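Local coordinates for protein 3-deoxy-d-manno-octulosonic-acid transferase (Acinetobacter baumannii, PDB 4BFC) that probably transfers Kdo from CMP-Kdo to a lipid A precursor in lipopolysaccharide synthesis, this C-terminal domain binding the CMP-Kdo donor, at residues W123-V134 with N146-P156. Numbering follows the deposited sequence. Where two conformers were deposited one is given.
Sequences WLWYALSQVCFV and NILEPMVLNVP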
ATOM      1  N   TRP A 123     -14.856  11.781   1.438  1.00 24.85           N
ATOM      2  CA  TRP A 123     -15.535  12.838   2.178  1.00 28.49           C
ATOM      3  C   TRP A 123     -16.974  13.018   1.739  1.00 24.39           C
ATOM      4  O   TRP A 123     -17.833  13.226   2.554  1.00 22.84           O
ATOM      5  CB  TRP A 123     -14.794  14.174   2.086  1.00 32.03           C
ATOM      6  CG  TRP A 123     -13.692  14.228   3.107  1.00 36.34           C
ATOM      7  CD1 TRP A 123     -12.597  13.373   3.202  1.00 41.98           C
ATOM      8  CD2 TRP A 123     -13.582  15.130   4.280  1.00 41.49           C
ATOM      9  NE1 TRP A 123     -11.814  13.701   4.286  1.00 42.15           N
ATOM     10  CE2 TRP A 123     -12.346  14.741   4.976  1.00 43.76           C
ATOM     11  CE3 TRP A 123     -14.339  16.188   4.788  1.00 45.58           C
ATOM     12  CZ2 TRP A 123     -11.910  15.396   6.134  1.00 45.95           C
ATOM     13  CZ3 TRP A 123     -13.890  16.834   5.961  1.00 48.58           C
ATOM     14  CH2 TRP A 123     -12.702  16.443   6.610  1.00 46.67           C
ATOM     15  N   LEU A 124     -17.223  12.931   0.434  1.00 24.90           N
ATOM     16  CA  LEU A 124     -18.594  13.052  -0.035  1.00 22.68           C
ATOM     17  C   LEU A 124     -19.492  11.969   0.620  1.00 23.26           C
ATOM     18  O   LEU A 124     -20.592  12.305   1.075  1.00 22.75           O
ATOM     19  CB  LEU A 124     -18.651  12.928  -1.575  1.00 25.00           C
ATOM     20  CG  LEU A 124     -19.949  12.858  -2.397  1.00 25.03           C
ATOM     21  CD1 LEU A 124     -20.766  14.063  -2.016  1.00 26.59           C
ATOM     22  CD2 LEU A 124     -19.643  12.802  -3.921  1.00 23.44           C
ATOM     23  N   TRP A 125     -19.029  10.711   0.583  1.00 21.35           N
ATOM     24  CA  TRP A 125     -19.827   9.568   1.106  1.00 21.56           C
ATOM     25  C   TRP A 125     -20.021   9.714   2.591  1.00 20.87           C
ATOM     26  O   TRP A 125     -21.127   9.576   3.068  1.00 21.70           O
ATOM     27  CB  TRP A 125     -19.225   8.234   0.741  1.00 23.45           C
ATOM     28  CG  TRP A 125     -18.883   8.214  -0.744  1.00 22.17           C
ATOM     29  CD1 TRP A 125     -17.649   7.995  -1.300  1.00 24.64           C
ATOM     30  CD2 TRP A 125     -19.754   8.605  -1.854  1.00 24.87           C
ATOM     31  NE1 TRP A 125     -17.681   8.173  -2.666  1.00 24.16           N
ATOM     32  CE2 TRP A 125     -18.921   8.541  -3.063  1.00 24.13           C
ATOM     33  CE3 TRP A 125     -21.079   9.003  -1.962  1.00 23.40           C
ATOM     34  CZ2 TRP A 125     -19.420   8.844  -4.298  1.00 24.20           C
ATOM     35  CZ3 TRP A 125     -21.569   9.362  -3.234  1.00 22.15           C
ATOM     36  CH2 TRP A 125     -20.766   9.223  -4.373  1.00 22.90           C
ATOM     37  N   TYR A 126     -18.948   9.972   3.346  1.00 21.02           N
ATOM     38  CA  TYR A 126     -19.191  10.252   4.809  1.00 22.27           C
ATOM     39  C   TYR A 126     -20.218  11.392   5.038  1.00 23.95           C
ATOM     40  O   TYR A 126     -21.065  11.311   5.900  1.00 22.91           O
ATOM     41  CB  TYR A 126     -17.887  10.721   5.481  1.00 22.62           C
ATOM     42  CG  TYR A 126     -16.847   9.673   5.708  1.00 21.54           C
ATOM     43  CD1 TYR A 126     -17.226   8.426   6.222  1.00 20.28           C
ATOM     44  CD2 TYR A 126     -15.477   9.917   5.452  1.00 20.79           C
ATOM     45  CE1 TYR A 126     -16.300   7.443   6.476  1.00 22.41           C
ATOM     46  CE2 TYR A 126     -14.534   8.920   5.719  1.00 19.30           C
ATOM     47  CZ  TYR A 126     -14.949   7.706   6.228  1.00 22.55           C
ATOM     48  OH  TYR A 126     -14.050   6.741   6.509  1.00 22.47           O
ATOM     49  N   ALA A 127     -20.167  12.447   4.224  1.00 22.48           N
ATOM     50  CA  ALA A 127     -21.099  13.569   4.406  1.00 23.77           C
ATOM     51  C   ALA A 127     -22.571  13.157   4.101  1.00 24.84           C
ATOM     52  O   ALA A 127     -23.519  13.839   4.501  1.00 29.04           O
ATOM     53  CB  ALA A 127     -20.695  14.751   3.535  1.00 22.69           C
ATOM     54  N   LEU A 128     -22.741  12.048   3.409  1.00 21.23           N
ATOM     55  CA  LEU A 128     -24.081  11.513   3.096  1.00 21.59           C
ATOM     56  C   LEU A 128     -24.554  10.439   4.091  1.00 24.60           C
ATOM     57  O   LEU A 128     -25.706   9.936   3.999  1.00 23.05           O
ATOM     58  CB  LEU A 128     -24.156  11.012   1.641  1.00 25.23           C
ATOM     59  CG  LEU A 128     -24.045  12.114   0.560  1.00 26.31           C
ATOM     60  CD1 LEU A 128     -24.024  11.467  -0.809  1.00 27.17           C
ATOM     61  CD2 LEU A 128     -25.238  13.066   0.663  1.00 31.12           C
ATOM     62  N   SER A 129     -23.686  10.050   5.035  1.00 21.40           N
ATOM     63  CA  SER A 129     -23.954   8.852   5.817  1.00 21.01           C
ATOM     64  C   SER A 129     -24.689   9.199   7.149  1.00 18.93           C
ATOM     65  O   SER A 129     -24.399  10.252   7.801  1.00 21.05           O
ATOM     66  CB  SER A 129     -22.605   8.207   6.198  1.00 20.02           C
ATOM     67  OG  SER A 129     -21.806   7.900   5.034  1.00 21.49           O
ATOM     68  N   GLN A 130     -25.556   8.273   7.570  1.00 21.75           N
ATOM     69  CA  GLN A 130     -26.157   8.290   8.915  0.70 19.53           C
ATOM     70  C   GLN A 130     -25.249   7.616   9.938  1.00 20.10           C
ATOM     71  O   GLN A 130     -25.161   8.072  11.093  1.00 21.48           O
ATOM     72  CB  GLN A 130     -27.564   7.679   8.964  0.70 20.33           C
ATOM     73  CG  GLN A 130     -28.668   8.655   8.647  0.70 21.35           C
ATOM     74  CD  GLN A 130     -28.567   9.177   7.254  0.70 18.54           C
ATOM     75  OE1 GLN A 130     -29.006   8.505   6.287  0.70 21.11           O
ATOM     76  NE2 GLN A 130     -28.000  10.359   7.109  0.70 22.52           N
ATOM     77  N   VAL A 131     -24.611   6.515   9.509  1.00 16.40           N
ATOM     78  CA  VAL A 131     -23.637   5.830  10.344  1.00 18.43           C
ATOM     79  C   VAL A 131     -22.582   5.269   9.391  1.00 18.14           C
ATOM     80  O   VAL A 131     -22.848   5.062   8.184  1.00 18.09           O
ATOM     81  CB  VAL A 131     -24.223   4.615  11.169  1.00 21.10           C
ATOM     82  CG1 VAL A 131     -25.231   5.059  12.250  1.00 26.00           C
ATOM     83  CG2 VAL A 131     -24.846   3.546  10.265  1.00 23.57           C
ATOM     84  N   CYS A 132     -21.440   4.945   9.963  1.00 18.36           N
ATOM     85  CA  CYS A 132     -20.410   4.330   9.164  1.00 17.25           C
ATOM     86  C   CYS A 132     -19.591   3.292   9.924  1.00 20.92           C
ATOM     87  O   CYS A 132     -19.676   3.158  11.147  1.00 19.85           O
ATOM     88  CB  CYS A 132     -19.494   5.421   8.541  1.00 18.30           C
ATOM     89  SG  CYS A 132     -18.241   6.057   9.672  1.00 20.73           S
ATOM     90  N   PHE A 133     -18.874   2.497   9.151  1.00 17.50           N
ATOM     91  CA  PHE A 133     -17.843   1.599   9.620  1.00 17.36           C
ATOM     92  C   PHE A 133     -16.539   1.878   8.829  1.00 15.18           C
ATOM     93  O   PHE A 133     -16.556   1.916   7.621  1.00 16.84           O
ATOM     94  CB  PHE A 133     -18.283   0.173   9.315  1.00 18.57           C
ATOM     95  CG  PHE A 133     -17.200  -0.883   9.441  1.00 17.73           C
ATOM     96  CD1 PHE A 133     -16.731  -1.390  10.669  1.00 17.12           C
ATOM     97  CD2 PHE A 133     -16.503  -1.285   8.275  1.00 18.70           C
ATOM     98  CE1 PHE A 133     -15.707  -2.354  10.703  1.00 17.54           C
ATOM     99  CE2 PHE A 133     -15.465  -2.239   8.299  1.00 20.27           C
ATOM    100  CZ  PHE A 133     -15.076  -2.817   9.547  1.00 19.86           C
ATOM    101  N   VAL A 134     -15.447   2.046   9.563  1.00 15.12           N
ATOM    102  CA  VAL A 134     -14.111   2.293   8.966  1.00 16.44           C
ATOM    103  C   VAL A 134     -13.332   0.993   8.963  1.00 17.69           C
ATOM    104  O   VAL A 134     -13.008   0.417  10.017  1.00 16.70           O
ATOM    105  CB  VAL A 134     -13.334   3.429   9.681  1.00 18.42           C
ATOM    106  CG1 VAL A 134     -11.934   3.579   8.990  1.00 17.41           C
ATOM    107  CG2 VAL A 134     -14.141   4.741   9.570  1.00 18.79           C
ATOM    108  N   ASN A 146      -8.085   5.848   9.081  1.00 18.75           N
ATOM    109  CA  ASN A 146      -8.277   7.070   9.863  1.00 21.63           C
ATOM    110  C   ASN A 146      -9.723   7.373  10.170  1.00 25.01           C
ATOM    111  O   ASN A 146     -10.504   7.850   9.304  1.00 29.84           O
ATOM    112  CB  ASN A 146      -7.653   8.234   9.045  1.00 20.81           C
ATOM    113  CG  ASN A 146      -7.484   9.493   9.882  1.00 23.10           C
ATOM    114  OD1 ASN A 146      -7.792   9.494  11.051  1.00 26.89           O
ATOM    115  ND2 ASN A 146      -7.092  10.586   9.241  1.00 26.25           N
ATOM    116  N   ILE A 147     -10.080   7.232  11.440  1.00 23.35           N
ATOM    117  CA  ILE A 147     -11.454   7.573  11.864  1.00 21.53           C
ATOM    118  C   ILE A 147     -11.736   9.064  12.050  1.00 19.49           C
ATOM    119  O   ILE A 147     -12.841   9.418  12.332  1.00 23.36           O
ATOM    120  CB  ILE A 147     -11.782   6.743  13.139  1.00 20.34           C
ATOM    121  CG1 ILE A 147     -10.801   7.111  14.283  1.00 22.94           C
ATOM    122  CG2 ILE A 147     -11.756   5.261  12.824  1.00 23.55           C
ATOM    123  CD1 ILE A 147     -11.483   6.892  15.653  1.00 24.87           C
ATOM    124  N   LEU A 148     -10.737   9.949  11.940  1.00 23.33           N
ATOM    125  CA  LEU A 148     -10.979  11.380  12.204  1.00 22.39           C
ATOM    126  C   LEU A 148     -11.902  12.017  11.190  1.00 22.88           C
ATOM    127  O   LEU A 148     -12.695  12.926  11.511  1.00 25.49           O
ATOM    128  CB  LEU A 148      -9.598  12.104  12.225  1.00 22.95           C
ATOM    129  CG  LEU A 148      -8.700  11.765  13.427  1.00 26.77           C
ATOM    130  CD1 LEU A 148      -7.338  12.472  13.295  1.00 28.14           C
ATOM    131  CD2 LEU A 148      -9.408  12.158  14.697  1.00 28.02           C
ATOM    132  N   GLU A 149     -11.839  11.517   9.940  1.00 26.70           N
ATOM    133  CA  GLU A 149     -12.638  12.095   8.876  1.00 30.32           C
ATOM    134  C   GLU A 149     -14.166  11.968   9.143  1.00 26.37           C
ATOM    135  O   GLU A 149     -14.862  12.987   9.240  1.00 25.87           O
ATOM    136  CB  GLU A 149     -12.196  11.507   7.530  1.00 30.38           C
ATOM    137  CG  GLU A 149     -10.703  11.702   7.254  1.00 35.85           C
ATOM    138  CD  GLU A 149     -10.206  11.094   5.947  1.00 39.62           C
ATOM    139  OE1 GLU A 149     -10.522   9.924   5.626  1.00 35.30           O
ATOM    140  OE2 GLU A 149      -9.480  11.806   5.215  1.00 45.47           O
ATOM    141  N   PRO A 150     -14.681  10.730   9.401  1.00 24.67           N
ATOM    142  CA  PRO A 150     -16.113  10.693   9.781  1.00 24.76           C
ATOM    143  C   PRO A 150     -16.475  11.411  11.067  1.00 25.58           C
ATOM    144  O   PRO A 150     -17.561  11.969  11.149  1.00 28.33           O
ATOM    145  CB  PRO A 150     -16.454   9.167   9.821  1.00 22.87           C
ATOM    146  CG  PRO A 150     -15.135   8.506  10.037  1.00 25.97           C
ATOM    147  CD  PRO A 150     -14.120   9.373   9.318  1.00 23.65           C
ATOM    148  N   MET A 151     -15.563  11.477  12.038  1.00 23.14           N
ATOM    149  CA  MET A 151     -15.796  12.121  13.330  0.70 23.62           C
ATOM    150  C   MET A 151     -16.049  13.611  13.119  1.00 23.83           C
ATOM    151  O   MET A 151     -16.926  14.225  13.710  1.00 25.95           O
ATOM    152  CB  MET A 151     -14.542  11.963  14.210  0.70 25.34           C
ATOM    153  CG  MET A 151     -14.256  10.578  14.791  0.70 29.13           C
ATOM    154  SD  MET A 151     -15.390  10.064  16.110  0.70 30.00           S
ATOM    155  CE  MET A 151     -14.898   8.390  16.389  0.70 27.00           C
ATOM    156  N   VAL A 152     -15.225  14.183  12.259  1.00 27.77           N
ATOM    157  CA  VAL A 152     -15.274  15.625  11.988  1.00 28.33           C
ATOM    158  C   VAL A 152     -16.583  15.948  11.268  1.00 30.82           C
ATOM    159  O   VAL A 152     -17.157  17.002  11.472  1.00 28.60           O
ATOM    160  CB  VAL A 152     -14.020  15.977  11.118  1.00 28.84           C
ATOM    161  CG1 VAL A 152     -14.157  17.267  10.310  1.00 35.20           C
ATOM    162  CG2 VAL A 152     -12.756  15.999  11.978  1.00 31.20           C
ATOM    163  N   LEU A 153     -17.087  15.000  10.479  1.00 26.06           N
ATOM    164  CA  LEU A 153     -18.363  15.198   9.763  1.00 26.92           C
ATOM    165  C   LEU A 153     -19.590  14.738  10.524  1.00 28.34           C
ATOM    166  O   LEU A 153     -20.716  14.661   9.969  1.00 28.74           O
ATOM    167  CB  LEU A 153     -18.314  14.587   8.358  1.00 29.23           C
ATOM    168  CG  LEU A 153     -17.314  15.122   7.336  1.00 31.36           C
ATOM    169  CD1 LEU A 153     -17.145  14.094   6.214  1.00 31.24           C
ATOM    170  CD2 LEU A 153     -17.745  16.471   6.751  1.00 36.67           C
ATOM    171  N   ASN A 154     -19.409  14.483  11.823  1.00 26.61           N
ATOM    172  CA  ASN A 154     -20.494  14.180  12.719  1.00 28.21           C
ATOM    173  C   ASN A 154     -21.214  12.848  12.460  1.00 24.06           C
ATOM    174  O   ASN A 154     -22.374  12.668  12.828  1.00 27.35           O
ATOM    175  CB  ASN A 154     -21.476  15.385  12.795  1.00 31.65           C
ATOM    176  CG  ASN A 154     -20.770  16.659  13.252  1.00 41.68           C
ATOM    177  OD1 ASN A 154     -20.252  16.705  14.356  1.00 43.26           O
ATOM    178  ND2 ASN A 154     -20.695  17.672  12.376  1.00 46.11           N
ATOM    179  N   VAL A 155     -20.478  11.887  11.893  1.00 22.60           N
ATOM    180  CA  VAL A 155     -21.008  10.574  11.598  1.00 23.17           C
ATOM    181  C   VAL A 155     -20.672   9.608  12.726  1.00 22.56           C
ATOM    182  O   VAL A 155     -19.501   9.413  13.013  1.00 22.76           O
ATOM    183  CB  VAL A 155     -20.426   9.963  10.314  1.00 23.48           C
ATOM    184  CG1 VAL A 155     -21.105   8.630  10.033  1.00 22.29           C
ATOM    185  CG2 VAL A 155     -20.611  10.918   9.154  1.00 24.60           C
ATOM    186  N   PRO A 156     -21.689   8.987  13.352  1.00 20.63           N
ATOM    187  CA  PRO A 156     -21.383   7.886  14.282  1.00 22.13           C
ATOM    188  C   PRO A 156     -20.531   6.780  13.636  1.00 21.21           C
ATOM    189  O   PRO A 156     -20.826   6.338  12.522  1.00 21.00           O
ATOM    190  CB  PRO A 156     -22.744   7.364  14.694  1.00 24.04           C
ATOM    191  CG  PRO A 156     -23.707   8.442  14.342  1.00 23.30           C
ATOM    192  CD  PRO A 156     -23.141   9.204  13.204  1.00 23.37           C
TER
HETATM  193  O   HOH W   1     -11.445   7.689   6.813  1.00 24.32           O
HETATM  194  O   HOH W   2     -24.339  11.616  10.492  1.00 39.21           O
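Ile147, a branched aliphatic suited to packing between helix and sheet, lays CG2 against Val134 CB, 4.0 Å away, at the end of strand 131-134; just before it, Asn146 caps the coming helix by accepting from Leu148 N through OD1. Glu149 then reaches helix 122-128. With CG anti to its carbonyl carbon (chi1 -56°) and the chain extended beyond, its OE2 takes the indole N-H of Trp123 at the ring edge (NE1 to OE2 3.1 Å). The carboxylate plane is turned almost square to the indole, and the N-H comes to OE2 from above that plane. Its other oxygen, OE1, shares a water with Tyr126 OH and Asn146 O. Pro150, a compact, puckered apolar ring whose missing N-H costs nothing in a helix's first turn, sets CD over one face of Tyr126, a CH-pi contact 3.9 Å from the centroid, while CB meets Cys132 SG at 3.6 Å. Leu153 forks to suit two partners: CD1 meets Tyr126 CB (3.5 Å), and both methyls touch the Trp123 indole. Asn154, a residue tolerant of positive phi, closes the helix in a Schellman motif, returning the chain to the sheet. Beta-branched Val155 fits CG1 against Cys132, and Pro156 O accepts from Cys132 N (3.0 Å), beginning the parallel pairing of strands 157-159 and 131-134. In this beta-alpha-beta unit of a Rossmann-like domain, apolar packing thus supplies most of the contact, while directed polar bonds hold the Glu149 carboxylate and help align the strands.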